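Local coordinates for thiamine-binding periplasmic protein (Escherichia coli, PDB 2QRY) that binds thiamine, thiamine phosphate and thiamine diphosphate in the periplasm with high affinity, as the solute-binding part of the ThiBPQ ABC transporter that imports thiamine, at residues 59-62 / 63-67; 157-161 / 162-166; 168-171 / 172-175; 318-321 / 322-325. All blocks are in the same frame, centred on the assembly; numbering follows the deposited sequence.

Contact 1 (59-62 / 63-67); sequences ALED and GVSLL. With TPS (thiamin phosphate), chain E.
Leu-60 comes first among the residues that reach the following helix. Its CB lies 4.5 Å from CD2 of Leu-66, a loose apolar touch. Both side chains also pack on Tyr-28 of strand 24-29.

Glu-61 lies more closely on the helix. Its CB sits 3.9 Å from Leu-66 CD2 and also meets CB of Ser-65. CG lies beside the backbone N, anti to the carbonyl carbon (chi1 -60°). A bend at chi2 of -83° then lays the carboxylate alongside the first turn, with OE1 of Glu-61 3.2 Å from Ser-65 CB. The other oxygen, OE2, has its main partner further along the helix, in a salt bridge with Arg-69.

Asp-62 comes next. Its carbonyl O accepts the backbone N-H of Leu-66 at 2.8 Å. The donor lies nearly in line with the C=O, at 173°. This ties the loop to the first turn of helix 63-73. The side chain turns away from that turn toward the ligand phosphate, with OD1 2.8 Å from O3 of thiamin phosphate.

Gly-63 follows at once, and its backbone N donates to phosphate O2 at 2.6 Å, although the position of O2 is less certain. Asp-62 and Gly-63 are both established thiamine-binding residues. The phosphate therefore meets a main-chain N-H at the N-terminal end of helix 63-73. The helix N-terminus would probably favour the anion. Two oxygens as close as OD1 and O3 suggest that an acid group there holds a proton.

Contact 2 (157-161 / 162-166); sequences IYQDP and RTSTP. With TPS (thiamin phosphate), chain E.
Asp-160 and Arg-162 face each other across a tight turn, their carboxylate and guanidinium planes 30° apart. The arginine grips side-on, with NE and NH2 each meeting one oxygen. NE donates to OD1 of Asp-160 at 3.0 Å, on the syn lone pair. NH2 forms the salt bridge to Asp-160 OD2 at 2.7 Å, on the syn side but 24° out of the carboxylate plane. Both oxygens lie close to the guanidinium plane. The arginine chain bends at chi3 (-64°), which folds its end back over the turn to reach the aspartate.

OD1 has a second donor. The backbone N of Arg-162 meets Asp-160 OD1 at 2.7 Å on the anti side. The carboxylate thus holds both the main chain and the side chain of one residue. The carbonyl O of Asp-160 is also shared. Ser-164 N approaches Asp-160 O almost straight on at 2.9 Å, while Thr-163 N comes from above the carbonyl plane at 3.1 Å.

Gln-159 and Pro-166 cross at about a right angle. OE1 of Gln-159 rests 3.3 Å from CB of Pro-166 and is buried with no polar partner in the model. Its NE2 bonds to Leu-216 O.

Ser-164 is the N-cap of helix 165-178, with OG bonded to Gly-167 N. The same OG donates to O1 of thiamin phosphate at 2.7 Å, though its position is less sure. Asp-160 is thus placed as a second-shell residue, and its bonds probably steady the turn that carries Ser-164. The helix start there probably favours negative charge.

Contact 3 (168-171 / 172-175); sequences LGLL and LWMQ
Helix 165-178 begins at the phosphate end of the thiamine pocket, and these eight residues form two of its inner turns. Four consecutive i to i+4 bonds run through them. The shortest joins Trp-173 N to Gly-169 O at 2.8 Å. The bond from Met-174 N to Leu-170 O is the straightest, with an N-H...O angle of 167°.

Leu-168 and Leu-172 meet through their branches one turn apart. CD2 of Leu-168 lies 3.8 Å from CD1 of Leu-172. CG of Leu-172 also rests 3.2 Å from Leu-168 O. This pair faces Asn-88, and Leu-172 goes on to Phe-308 and Trp-320.

Leu-170 has two neighbours. Its CD1 lies 3.8 Å from CE3 of the Trp-173 ring and 4.0 Å from CG of Met-174, which is modelled as selenomethionine. The Leu-170 and Met-174 side chains run alongside each other and point the same way. Trp-173 has CG anti to the backbone N (chi1 -172°). The indole leads away from 168-171, and CE3 at its near side meets Leu-170 CD1 obliquely. Its NE1 is held by Gly-242 O.

CD2 of Leu-171 and CD2 of Leu-172 touch loosely at 4.4 Å. Leu-171 packs on Ile-321 and Trp-324 of helix 310-328. Met-174 turns instead to helices 144-149 and 182-190. Apolar residues thus emerge on several sides of one helix. This is the pattern of a buried helix within an alpha/beta lobe of a periplasmic binding protein, here following strand 156-159.

Contact 4 (318-321 / 322-325); sequences QAWI and SEWQ
Ile-321 and Trp-324 lie on the inner side of the C-terminal helix 310-328, which packs on helix 165-178. Backbone bonds come first. Ser-322 N, Glu-323 N, Trp-324 N and Gln-325 N each donate to the carbonyl four residues earlier, in regular alpha-helical order. The bond from Gln-325 N to Ile-321 O is the straightest, 2.9 Å long with an N-H...O angle of 171°.

Apolar contact is light within the helix. CG2 of Ile-321 stands 4.3 Å from CE3 of Trp-324. Trp-324 also meets Trp-186 edge-to-face. The indole NE1 of Trp-324 is bonded to Tyr-158 OH, which ties this helix to strand 156-159.

Glu-323 makes its polar approaches on another flank. It extends beyond CG and runs back toward Ala-319. Its OE2 comes within 3.0 Å of Ala-319 O, where both are acceptors and no bond forms. The same OE2 lies 3.9 Å from CD1 of Trp-320, at the ring edge, with the carboxylate and indole planes 71° apart.

At the Trp-324 ring the edge is met by a carbonyl: Ile-321 O lies in the indole plane, 3.6 Å from CE3.

Overall arrangement
Contacts 1 and 2 both touch the phosphate of thiamin phosphate, with centres 11 Å apart. They are joined directly, as Ser-65 N lies 3.1 Å from Thr-163 O, a probable hydrogen bond. Trp-200 N and Ser-221 OG also bond the ligand. Contact 3 continues the helix that contact 2 starts, and their centres are 9 Å apart. CG of Tyr-158 packs 3.6 Å from CD2 of Leu-170. Contact 4 is the most remote, with Ile-321 about 12 Å from the ligand, side chain to ligand. It reaches contact 2 where Ile-321 CG2 meets Arg-162 CG at 3.6 Å. It reaches contact 3 through Leu-171.

Contact 1 (59-62 / 63-67)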
loop_
_atom_site.group_PDB
_atom_site.type_symbol
_atom_site.label_atom_id
_atom_site.label_comp_id
_atom_site.label_asym_id
_atom_site.label_seq_id
_atom_site.Cartn_x
_atom_site.Cartn_y
_atom_site.Cartn_z
ATOM N N ALA A 59 11.525 9.867 1.752
ATOM C CA ALA A 59 10.691 9.299 0.697
ATOM C C ALA A 59 11.706 8.786 -0.320
ATOM O O ALA A 59 12.086 9.496 -1.254
ATOM C CB ALA A 59 9.817 10.370 0.080
ATOM N N LEU A 60 12.127 7.542 -0.135
ATOM C CA LEU A 60 13.157 6.929 -0.965
ATOM C C LEU A 60 12.740 6.076 -2.164
ATOM O O LEU A 60 13.337 6.157 -3.241
ATOM C CB LEU A 60 14.052 6.086 -0.060
ATOM C CG LEU A 60 15.533 6.198 -0.379
ATOM C CD1 LEU A 60 15.928 7.672 -0.354
ATOM C CD2 LEU A 60 16.342 5.394 0.622
ATOM N N GLU A 61 11.739 5.234 -1.970
ATOM C CA GLU A 61 11.294 4.354 -3.035
ATOM C C GLU A 61 9.827 4.041 -2.833
ATOM O O GLU A 61 9.224 4.413 -1.823
ATOM C CB GLU A 61 12.055 3.021 -2.981
ATOM C CG GLU A 61 13.566 3.090 -3.132
ATOM C CD GLU A 61 14.008 3.162 -4.579
ATOM O OE1 GLU A 61 13.174 2.924 -5.479
ATOM O OE2 GLU A 61 15.199 3.445 -4.817
ATOM N N ASP A 62 9.269 3.342 -3.808
ATOM C CA ASP A 62 7.902 2.900 -3.734
ATOM C C ASP A 62 7.941 1.614 -2.895
ATOM O O ASP A 62 9.013 1.042 -2.675
ATOM C CB ASP A 62 7.368 2.651 -5.143
ATOM C CG ASP A 62 7.032 3.944 -5.861
ATOM O OD1 ASP A 62 6.220 4.718 -5.309
ATOM O OD2 ASP A 62 7.577 4.197 -6.959
ATOM N N GLY A 63 6.778 1.184 -2.417
ATOM C CA GLY A 63 6.672 -0.001 -1.585
ATOM C C GLY A 63 7.586 -1.187 -1.839
ATOM O O GLY A 63 8.418 -1.521 -0.996
ATOM N N VAL A 64 7.429 -1.849 -2.979
ATOM C CA VAL A 64 8.259 -3.011 -3.265
ATOM C C VAL A 64 9.727 -2.628 -3.412
ATOM O O VAL A 64 10.613 -3.354 -2.956
ATOM C CB VAL A 64 7.788 -3.738 -4.541
ATOM C CG1 VAL A 64 8.664 -4.977 -4.792
ATOM C CG2 VAL A 64 6.323 -4.129 -4.400
ATOM N N SER A 65 9.984 -1.482 -4.037
ATOM C CA SER A 65 11.359 -1.026 -4.225
ATOM C C SER A 65 12.086 -0.757 -2.911
ATOM O O SER A 65 13.313 -0.888 -2.841
ATOM C CB SER A 65 11.401 0.226 -5.106
ATOM O OG SER A 65 11.166 -0.118 -6.456
ATOM N N LEU A 66 11.343 -0.381 -1.872
ATOM C CA LEU A 66 11.968 -0.131 -0.582
ATOM C C LEU A 66 12.783 -1.368 -0.192
ATOM O O LEU A 66 13.953 -1.266 0.182
ATOM C CB LEU A 66 10.908 0.170 0.486
ATOM C CG LEU A 66 10.310 1.587 0.522
ATOM C CD1 LEU A 66 9.198 1.641 1.555
ATOM C CD2 LEU A 66 11.387 2.619 0.858
ATOM N N LEU A 67 12.171 -2.541 -0.304
ATOM C CA LEU A 67 12.861 -3.780 0.047
ATOM C C LEU A 67 14.074 -4.051 -0.861
ATOM O O LEU A 67 15.161 -4.365 -0.372
ATOM C CB LEU A 67 11.908 -4.972 -0.056
ATOM C CG LEU A 67 12.053 -6.165 0.900
ATOM C CD1 LEU A 67 11.561 -7.422 0.193
ATOM C CD2 LEU A 67 13.489 -6.350 1.350
HETATM C CM2 TPS E . -6.273 9.595 -2.459
HETATM N N3 TPS E . -1.916 5.007 -0.678
HETATM C C2 TPS E . -1.649 5.591 -1.830
HETATM S S1 TPS E . -0.234 4.785 -2.396
HETATM C C5 TPS E . -0.041 3.661 -1.043
HETATM C C4 TPS E . -1.104 4.005 -0.236
HETATM C CM4 TPS E . -1.347 3.278 1.082
HETATM C C6 TPS E . 1.051 2.642 -0.949
HETATM C C7 TPS E . 1.874 2.986 -2.190
HETATM O O7 TPS E . 2.989 2.129 -2.408
HETATM N N1A TPS E . -5.823 7.255 -1.847
HETATM C C2A TPS E . -5.441 8.533 -1.777
HETATM N N3A TPS E . -4.338 8.884 -1.120
HETATM C C4A TPS E . -3.566 7.966 -0.500
HETATM N N4A TPS E . -2.423 8.360 0.172
HETATM C C5A TPS E . -3.943 6.586 -0.553
HETATM C C6A TPS E . -5.116 6.276 -1.261
HETATM C C7A TPS E . -3.124 5.458 0.120
HETATM P P1 TPS E . 3.719 2.665 -3.747
HETATM O O1 TPS E . 2.690 2.722 -4.910
HETATM O O2 TPS E . 4.970 1.769 -4.119
HETATM O O3 TPS E . 4.221 4.101 -3.481
#

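Contact 2 (157-161 / 162-166)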
loop_
_atom_site.group_PDB
_atom_site.type_symbol
_atom_site.label_atom_id
_atom_site.label_comp_id
_atom_site.label_asym_id
_atom_site.label_seq_id
_atom_site.Cartn_x
_atom_site.Cartn_y
_atom_site.Cartn_z
ATOM N N ILE A 157 -5.049 2.596 -15.927
ATOM C CA ILE A 157 -3.673 2.893 -15.547
ATOM C C ILE A 157 -3.401 2.184 -14.215
ATOM O O ILE A 157 -4.247 2.186 -13.323
ATOM C CB ILE A 157 -3.435 4.420 -15.380
ATOM C CG1 ILE A 157 -3.375 5.085 -16.759
ATOM C CG2 ILE A 157 -2.125 4.677 -14.642
ATOM C CD1 ILE A 157 -3.216 6.593 -16.725
ATOM N N TYR A 158 -2.240 1.555 -14.083
ATOM C CA TYR A 158 -1.903 0.889 -12.827
ATOM C C TYR A 158 -0.400 0.935 -12.593
ATOM O O TYR A 158 0.337 1.479 -13.416
ATOM C CB TYR A 158 -2.435 -0.553 -12.815
ATOM C CG TYR A 158 -1.821 -1.466 -13.852
ATOM C CD1 TYR A 158 -0.671 -2.199 -13.569
ATOM C CD2 TYR A 158 -2.385 -1.586 -15.122
ATOM C CE1 TYR A 158 -0.095 -3.032 -14.527
ATOM C CE2 TYR A 158 -1.812 -2.416 -16.084
ATOM C CZ TYR A 158 -0.672 -3.132 -15.781
ATOM O OH TYR A 158 -0.099 -3.941 -16.732
ATOM N N GLN A 159 0.057 0.381 -11.473
ATOM C CA GLN A 159 1.480 0.414 -11.137
ATOM C C GLN A 159 2.265 -0.863 -11.399
ATOM O O GLN A 159 1.712 -1.962 -11.457
ATOM C CB GLN A 159 1.673 0.805 -9.667
ATOM C CG GLN A 159 0.885 2.027 -9.220
ATOM C CD GLN A 159 -0.590 1.729 -9.073
ATOM O OE1 GLN A 159 -0.969 0.668 -8.592
ATOM N NE2 GLN A 159 -1.431 2.667 -9.477
ATOM N N ASP A 160 3.575 -0.688 -11.531
ATOM C CA ASP A 160 4.509 -1.774 -11.780
ATOM C C ASP A 160 4.638 -2.632 -10.523
ATOM O O ASP A 160 5.021 -2.138 -9.466
ATOM C CB ASP A 160 5.874 -1.190 -12.143
ATOM C CG ASP A 160 6.842 -2.238 -12.642
ATOM O OD1 ASP A 160 6.812 -3.370 -12.119
ATOM O OD2 ASP A 160 7.647 -1.926 -13.546
ATOM N N PRO A 161 4.314 -3.930 -10.624
ATOM C CA PRO A 161 4.401 -4.839 -9.475
ATOM C C PRO A 161 5.814 -5.035 -8.912
ATOM O O PRO A 161 5.985 -5.501 -7.782
ATOM C CB PRO A 161 3.788 -6.137 -10.012
ATOM C CG PRO A 161 4.058 -6.059 -11.488
ATOM C CD PRO A 161 3.744 -4.618 -11.796
ATOM N N ARG A 162 6.821 -4.672 -9.702
ATOM C CA ARG A 162 8.207 -4.804 -9.277
ATOM C C ARG A 162 8.634 -3.637 -8.380
ATOM O O ARG A 162 9.627 -3.725 -7.660
ATOM C CB ARG A 162 9.120 -4.868 -10.510
ATOM C CG ARG A 162 8.858 -6.067 -11.416
ATOM C CD ARG A 162 9.538 -5.924 -12.782
ATOM N NE ARG A 162 9.001 -4.794 -13.539
ATOM C CZ ARG A 162 9.240 -4.565 -14.828
ATOM N NH1 ARG A 162 10.015 -5.396 -15.523
ATOM N NH2 ARG A 162 8.707 -3.503 -15.423
ATOM N N THR A 163 7.874 -2.549 -8.415
ATOM C CA THR A 163 8.221 -1.379 -7.624
ATOM C C THR A 163 7.165 -0.904 -6.618
ATOM O O THR A 163 7.514 -0.423 -5.535
ATOM C CB THR A 163 8.550 -0.186 -8.551
ATOM O OG1 THR A 163 7.397 0.143 -9.337
ATOM C CG2 THR A 163 9.701 -0.534 -9.482
ATOM N N SER A 164 5.888 -1.052 -6.973
ATOM C CA SER A 164 4.766 -0.591 -6.144
ATOM C C SER A 164 3.921 -1.674 -5.456
ATOM O O SER A 164 3.521 -2.657 -6.084
ATOM C CB SER A 164 3.847 0.290 -7.016
ATOM O OG SER A 164 2.568 0.515 -6.431
ATOM N N THR A 165 3.622 -1.486 -4.175
ATOM C CA THR A 165 2.799 -2.460 -3.470
ATOM C C THR A 165 1.407 -2.558 -4.100
ATOM O O THR A 165 0.872 -3.658 -4.247
ATOM C CB THR A 165 2.703 -2.160 -1.944
ATOM O OG1 THR A 165 2.467 -0.767 -1.724
ATOM C CG2 THR A 165 3.994 -2.575 -1.251
ATOM N N PRO A 166 0.798 -1.413 -4.479
ATOM C CA PRO A 166 -0.533 -1.474 -5.106
ATOM C C PRO A 166 -0.396 -2.234 -6.428
ATOM O O PRO A 166 -1.320 -2.906 -6.878
ATOM C CB PRO A 166 -0.874 -0.012 -5.346
ATOM C CG PRO A 166 -0.172 0.686 -4.227
ATOM C CD PRO A 166 1.163 -0.018 -4.169
HETATM C CM2 TPS E . -6.273 9.595 -2.459
HETATM N N3 TPS E . -1.916 5.007 -0.678
HETATM C C2 TPS E . -1.649 5.591 -1.830
HETATM S S1 TPS E . -0.234 4.785 -2.396
HETATM C C5 TPS E . -0.041 3.661 -1.043
HETATM C C4 TPS E . -1.104 4.005 -0.236
HETATM C CM4 TPS E . -1.347 3.278 1.082
HETATM C C6 TPS E . 1.051 2.642 -0.949
HETATM C C7 TPS E . 1.874 2.986 -2.190
HETATM O O7 TPS E . 2.989 2.129 -2.408
HETATM N N1A TPS E . -5.823 7.255 -1.847
HETATM C C2A TPS E . -5.441 8.533 -1.777
HETATM N N3A TPS E . -4.338 8.884 -1.120
HETATM C C4A TPS E . -3.566 7.966 -0.500
HETATM N N4A TPS E . -2.423 8.360 0.172
HETATM C C5A TPS E . -3.943 6.586 -0.553
HETATM C C6A TPS E . -5.116 6.276 -1.261
HETATM C C7A TPS E . -3.124 5.458 0.120
HETATM P P1 TPS E . 3.719 2.665 -3.747
HETATM O O1 TPS E . 2.690 2.722 -4.910
HETATM O O2 TPS E . 4.970 1.769 -4.119
HETATM O O3 TPS E . 4.221 4.101 -3.481
#

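Contact 3 (168-171 / 172-175)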
loop_
_atom_site.group_PDB
_atom_site.type_symbol
_atom_site.label_atom_id
_atom_site.label_comp_id
_atom_site.label_asym_id
_atom_site.label_seq_id
_atom_site.Cartn_x
_atom_site.Cartn_y
_atom_site.Cartn_z
ATOM N N LEU A 168 1.856 -4.637 -6.988
ATOM C CA LEU A 168 2.028 -6.026 -6.597
ATOM C C LEU A 168 0.638 -6.542 -6.229
ATOM O O LEU A 168 0.288 -7.690 -6.525
ATOM C CB LEU A 168 2.944 -6.129 -5.380
ATOM C CG LEU A 168 3.866 -7.346 -5.246
ATOM C CD1 LEU A 168 4.128 -7.568 -3.752
ATOM C CD2 LEU A 168 3.266 -8.595 -5.893
ATOM N N GLY A 169 -0.144 -5.677 -5.581
ATOM C CA GLY A 169 -1.498 -6.029 -5.192
ATOM C C GLY A 169 -2.343 -6.448 -6.385
ATOM O O GLY A 169 -2.994 -7.495 -6.349
ATOM N N LEU A 170 -2.343 -5.636 -7.440
ATOM C CA LEU A 170 -3.111 -5.962 -8.635
ATOM C C LEU A 170 -2.608 -7.261 -9.269
ATOM O O LEU A 170 -3.398 -8.052 -9.767
ATOM C CB LEU A 170 -3.025 -4.832 -9.663
ATOM C CG LEU A 170 -3.752 -5.113 -10.982
ATOM C CD1 LEU A 170 -5.214 -5.436 -10.700
ATOM C CD2 LEU A 170 -3.637 -3.909 -11.906
ATOM N N LEU A 171 -1.298 -7.476 -9.255
ATOM C CA LEU A 171 -0.740 -8.698 -9.822
ATOM C C LEU A 171 -1.310 -9.912 -9.095
ATOM O O LEU A 171 -1.732 -10.875 -9.730
ATOM C CB LEU A 171 0.790 -8.726 -9.701
ATOM C CG LEU A 171 1.445 -10.033 -10.183
ATOM C CD1 LEU A 171 1.766 -9.942 -11.673
ATOM C CD2 LEU A 171 2.726 -10.296 -9.394
ATOM N N LEU A 172 -1.345 -9.853 -7.765
ATOM C CA LEU A 172 -1.846 -10.976 -6.977
ATOM C C LEU A 172 -3.361 -11.102 -7.067
ATOM O O LEU A 172 -3.908 -12.210 -7.053
ATOM C CB LEU A 172 -1.395 -10.831 -5.523
ATOM C CG LEU A 172 0.127 -10.659 -5.396
ATOM C CD1 LEU A 172 0.494 -10.275 -3.975
ATOM C CD2 LEU A 172 0.835 -11.941 -5.825
ATOM N N TRP A 173 -4.031 -9.963 -7.182
ATOM C CA TRP A 173 -5.480 -9.933 -7.292
ATOM C C TRP A 173 -5.890 -10.668 -8.560
ATOM O O TRP A 173 -6.800 -11.497 -8.544
ATOM C CB TRP A 173 -5.954 -8.488 -7.336
ATOM C CG TRP A 173 -7.432 -8.320 -7.254
ATOM C CD1 TRP A 173 -8.349 -9.243 -6.832
ATOM C CD2 TRP A 173 -8.162 -7.110 -7.496
ATOM N NE1 TRP A 173 -9.608 -8.675 -6.789
ATOM C CE2 TRP A 173 -9.517 -7.367 -7.191
ATOM C CE3 TRP A 173 -7.800 -5.829 -7.939
ATOM C CZ2 TRP A 173 -10.511 -6.389 -7.313
ATOM C CZ3 TRP A 173 -8.789 -4.857 -8.063
ATOM C CH2 TRP A 173 -10.128 -5.145 -7.750
HETATM N N MSE A 174 -5.214 -10.358 -9.659
HETATM C CA MSE A 174 -5.484 -11.012 -10.931
HETATM C C MSE A 174 -5.188 -12.516 -10.820
HETATM O O MSE A 174 -5.909 -13.347 -11.378
HETATM C CB MSE A 174 -4.606 -10.407 -12.024
HETATM C CG MSE A 174 -5.014 -9.013 -12.482
HETATM SE SE MSE A 174 -6.478 -9.069 -13.750
HETATM C CE MSE A 174 -5.470 -9.470 -15.362
ATOM N N GLN A 175 -4.121 -12.857 -10.104
ATOM C CA GLN A 175 -3.730 -14.253 -9.930
ATOM C C GLN A 175 -4.825 -15.035 -9.189
ATOM O O GLN A 175 -5.126 -16.182 -9.527
ATOM C CB GLN A 175 -2.411 -14.336 -9.155
ATOM C CG GLN A 175 -1.840 -15.728 -9.088
ATOM C CD GLN A 175 -1.397 -16.239 -10.444
ATOM O OE1 GLN A 175 -1.399 -17.438 -10.687
ATOM N NE2 GLN A 175 -0.996 -15.330 -11.327
#

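Contact 4 (318-321 / 322-325)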
loop_
_atom_site.group_PDB
_atom_site.type_symbol
_atom_site.label_atom_id
_atom_site.label_comp_id
_atom_site.label_asym_id
_atom_site.label_seq_id
_atom_site.Cartn_x
_atom_site.Cartn_y
_atom_site.Cartn_z
ATOM N N GLN A 318 8.152 -13.951 -8.580
ATOM C CA GLN A 318 9.069 -13.741 -9.697
ATOM C C GLN A 318 8.518 -14.336 -10.985
ATOM O O GLN A 318 8.602 -13.716 -12.044
ATOM C CB GLN A 318 10.445 -14.332 -9.391
ATOM C CG GLN A 318 11.074 -13.789 -8.104
ATOM C CD GLN A 318 11.283 -12.275 -8.112
ATOM O OE1 GLN A 318 11.598 -11.681 -7.079
ATOM N NE2 GLN A 318 11.118 -11.650 -9.276
ATOM N N ALA A 319 7.942 -15.528 -10.902
ATOM C CA ALA A 319 7.380 -16.151 -12.093
ATOM C C ALA A 319 6.108 -15.421 -12.549
ATOM O O ALA A 319 5.876 -15.272 -13.750
ATOM C CB ALA A 319 7.081 -17.622 -11.830
ATOM N N TRP A 320 5.293 -14.962 -11.599
ATOM C CA TRP A 320 4.061 -14.260 -11.953
ATOM C C TRP A 320 4.352 -12.907 -12.574
ATOM O O TRP A 320 3.646 -12.469 -13.480
ATOM C CB TRP A 320 3.153 -14.090 -10.729
ATOM C CG TRP A 320 2.556 -15.381 -10.273
ATOM C CD1 TRP A 320 2.379 -16.510 -11.023
ATOM C CD2 TRP A 320 2.020 -15.671 -8.978
ATOM N NE1 TRP A 320 1.766 -17.485 -10.277
ATOM C CE2 TRP A 320 1.533 -16.998 -9.016
ATOM C CE3 TRP A 320 1.900 -14.942 -7.788
ATOM C CZ2 TRP A 320 0.936 -17.611 -7.910
ATOM C CZ3 TRP A 320 1.305 -15.550 -6.689
ATOM C CH2 TRP A 320 0.831 -16.873 -6.760
ATOM N N ILE A 321 5.390 -12.246 -12.082
ATOM C CA ILE A 321 5.783 -10.957 -12.622
ATOM C C ILE A 321 6.371 -11.146 -14.025
ATOM O O ILE A 321 6.109 -10.355 -14.937
ATOM C CB ILE A 321 6.811 -10.277 -11.701
ATOM C CG1 ILE A 321 6.070 -9.653 -10.511
ATOM C CG2 ILE A 321 7.616 -9.239 -12.477
ATOM C CD1 ILE A 321 6.961 -9.097 -9.425
ATOM N N SER A 322 7.152 -12.209 -14.192
ATOM C CA SER A 322 7.771 -12.512 -15.474
ATOM C C SER A 322 6.697 -12.731 -16.535
ATOM O O SER A 322 6.817 -12.265 -17.664
ATOM C CB SER A 322 8.645 -13.762 -15.347
ATOM O OG SER A 322 9.272 -14.063 -16.576
ATOM N N GLU A 323 5.642 -13.443 -16.164
ATOM C CA GLU A 323 4.547 -13.707 -17.083
ATOM C C GLU A 323 3.817 -12.408 -17.384
ATOM O O GLU A 323 3.492 -12.126 -18.537
ATOM C CB GLU A 323 3.596 -14.729 -16.466
ATOM C CG GLU A 323 4.250 -16.095 -16.306
ATOM C CD GLU A 323 3.469 -17.033 -15.406
ATOM O OE1 GLU A 323 2.265 -17.260 -15.677
ATOM O OE2 GLU A 323 4.064 -17.551 -14.430
ATOM N N TRP A 324 3.575 -11.616 -16.342
ATOM C CA TRP A 324 2.900 -10.333 -16.484
ATOM C C TRP A 324 3.585 -9.417 -17.498
ATOM O O TRP A 324 2.942 -8.927 -18.430
ATOM C CB TRP A 324 2.840 -9.602 -15.138
ATOM C CG TRP A 324 2.557 -8.121 -15.277
ATOM C CD1 TRP A 324 1.361 -7.537 -15.577
ATOM C CD2 TRP A 324 3.516 -7.053 -15.200
ATOM N NE1 TRP A 324 1.514 -6.173 -15.695
ATOM C CE2 TRP A 324 2.828 -5.852 -15.471
ATOM C CE3 TRP A 324 4.889 -6.998 -14.930
ATOM C CZ2 TRP A 324 3.469 -4.607 -15.482
ATOM C CZ3 TRP A 324 5.529 -5.755 -14.940
ATOM C CH2 TRP A 324 4.819 -4.580 -15.215
ATOM N N GLN A 325 4.886 -9.185 -17.313
ATOM C CA GLN A 325 5.608 -8.283 -18.201
ATOM C C GLN A 325 5.637 -8.774 -19.637
ATOM O O GLN A 325 5.581 -7.972 -20.571
ATOM C CB GLN A 325 7.027 -8.021 -17.678
ATOM C CG GLN A 325 8.059 -9.094 -17.953
ATOM C CD GLN A 325 8.634 -9.015 -19.358
ATOM O OE1 GLN A 325 8.874 -7.924 -19.886
ATOM N NE2 GLN A 325 8.874 -10.174 -19.963
#